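Local coordinates for hydroxyethylphosphonate dioxygenase (Streptomyces albus, PDB 6B9R), which probably uses an iron centre and dioxygen to oxidise 2-hydroxyethylphosphonate, its bound substrate, to hydroxymethylphosphonate, at residues R30-A35 against G44-Y49. Sequence-based numbering, arbitrary orientation.
Sequences RNDRAA and GSFGDY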
# COMPACT_ATOMS: atom_id res chain seq x y z
N ARG A 30 -4.19 -17.64 -18.23
CA ARG A 30 -3.37 -18.15 -19.32
C ARG A 30 -2.59 -19.37 -18.81
O ARG A 30 -1.68 -19.22 -17.99
CB ARG A 30 -2.42 -17.08 -19.84
CG ARG A 30 -3.11 -15.74 -20.20
CD ARG A 30 -4.21 -15.98 -21.23
NE ARG A 30 -4.47 -14.85 -22.13
CZ ARG A 30 -5.38 -13.91 -21.93
NH1 ARG A 30 -5.55 -12.95 -22.84
NH2 ARG A 30 -6.12 -13.90 -20.82
N ASN A 31 -2.94 -20.56 -19.28
CA ASN A 31 -2.15 -21.72 -18.89
C ASN A 31 -0.90 -21.74 -19.76
O ASN A 31 -0.64 -20.83 -20.55
CB ASN A 31 -2.98 -23.00 -18.96
CG ASN A 31 -3.45 -23.33 -20.36
OD1 ASN A 31 -2.99 -22.75 -21.35
ND2 ASN A 31 -4.36 -24.30 -20.46
N ASP A 32 -0.10 -22.80 -19.63
CA ASP A 32 1.20 -22.85 -20.30
C ASP A 32 1.05 -22.61 -21.81
O ASP A 32 1.77 -21.79 -22.39
CB ASP A 32 1.88 -24.19 -20.02
CG ASP A 32 2.28 -24.35 -18.56
OD1 ASP A 32 1.47 -24.02 -17.67
OD2 ASP A 32 3.41 -24.81 -18.30
N ARG A 33 0.11 -23.31 -22.45
CA ARG A 33 -0.05 -23.17 -23.89
C ARG A 33 -0.55 -21.78 -24.26
O ARG A 33 -0.06 -21.16 -25.22
CB ARG A 33 -1.01 -24.24 -24.43
CG ARG A 33 -0.66 -25.67 -24.03
CD ARG A 33 0.61 -26.19 -24.75
NE ARG A 33 1.82 -25.81 -24.03
CZ ARG A 33 2.31 -26.49 -23.00
NH1 ARG A 33 3.41 -26.06 -22.38
NH2 ARG A 33 1.72 -27.61 -22.59
N ALA A 34 -1.52 -21.25 -23.51
CA ALA A 34 -2.00 -19.90 -23.82
C ALA A 34 -0.92 -18.85 -23.60
O ALA A 34 -0.80 -17.90 -24.38
CB ALA A 34 -3.25 -19.59 -22.99
N ALA A 35 -0.11 -19.00 -22.55
CA ALA A 35 0.93 -18.00 -22.29
C ALA A 35 2.00 -18.02 -23.39
O ALA A 35 2.50 -16.97 -23.79
CB ALA A 35 1.56 -18.22 -20.91
N GLY A 44 5.50 -25.51 -25.66
CA GLY A 44 6.05 -26.38 -24.64
C GLY A 44 7.08 -25.76 -23.71
O GLY A 44 7.52 -26.44 -22.78
N SER A 45 7.46 -24.50 -23.90
CA SER A 45 8.60 -23.94 -23.18
C SER A 45 8.24 -23.18 -21.90
O SER A 45 9.15 -22.86 -21.13
CB SER A 45 9.40 -22.99 -24.09
OG SER A 45 8.63 -21.85 -24.44
N PHE A 46 6.96 -22.89 -21.64
CA PHE A 46 6.65 -21.98 -20.55
C PHE A 46 7.16 -22.51 -19.21
O PHE A 46 7.64 -21.74 -18.37
CB PHE A 46 5.14 -21.70 -20.49
CG PHE A 46 4.77 -20.52 -19.62
CD1 PHE A 46 5.15 -19.23 -19.97
CD2 PHE A 46 4.04 -20.70 -18.45
CE1 PHE A 46 4.81 -18.13 -19.17
CE2 PHE A 46 3.70 -19.60 -17.64
CZ PHE A 46 4.08 -18.33 -18.02
N GLY A 47 7.09 -23.83 -19.02
CA GLY A 47 7.60 -24.43 -17.80
C GLY A 47 9.09 -24.21 -17.60
O GLY A 47 9.56 -24.19 -16.46
N ASP A 48 9.85 -24.03 -18.69
CA ASP A 48 11.28 -23.76 -18.54
C ASP A 48 11.54 -22.35 -18.01
O ASP A 48 12.55 -22.12 -17.33
CB ASP A 48 11.99 -23.96 -19.86
CG ASP A 48 11.94 -25.40 -20.32
OD1 ASP A 48 12.23 -26.30 -19.50
OD2 ASP A 48 11.57 -25.64 -21.49
N TYR A 49 10.66 -21.40 -18.33
CA TYR A 49 10.81 -20.05 -17.78
C TYR A 49 10.30 -19.99 -16.34
O TYR A 49 10.87 -19.27 -15.51
CB TYR A 49 10.05 -19.05 -18.65
CG TYR A 49 10.67 -18.91 -20.00
CD1 TYR A 49 11.75 -18.07 -20.20
CD2 TYR A 49 10.19 -19.64 -21.08
CE1 TYR A 49 12.34 -17.94 -21.43
CE2 TYR A 49 10.78 -19.52 -22.33
CZ TYR A 49 11.84 -18.66 -22.50
OH TYR A 49 12.44 -18.52 -23.73
O HOH W 1 5.42 -26.00 -20.11
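Four groups meet at one water, which links Asp32 and Arg33 to the backbone of Gly44 and Gly47. The water accepts from Gly47 N at 2.9 Å and donates to Asp32 OD2 at 3.0 Å; weaker bonds join it to Arg33 NH1, in whose guanidinium plane it lies, and to Gly44 O. Asp32 OD2 and Gly47 N lie 3.9 Å apart and share this water instead of bonding directly. The second carboxylate oxygen, Asp32 OD1, makes a salt bridge with Arg22, while Arg33 NH1 pairs with Glu36 and touches Gly44 CA at 3.5 Å. Ala35 CB sits over one face of the Phe46 ring, 3.8 Å from its centroid and 13° off the normal, a CH-pi contact. A chi1 of -166°, placing CG opposite the backbone N, swings this ring toward helix 32-39. Asp32 CG approaches Phe46 CD2 to 4.1 Å, its carboxylate plane steeply inclined to the ring. Replacing Phe46 by an alanine is likely to leave the Ala35 methyl without its aromatic partner and open a gap against Leu21 and Ala25 of helix 10-27. Two short helices, 32-39 and 46-51, thus pack together and on helix 10-27, consistent with a helix-turn-helix unit in the N-terminal helical region.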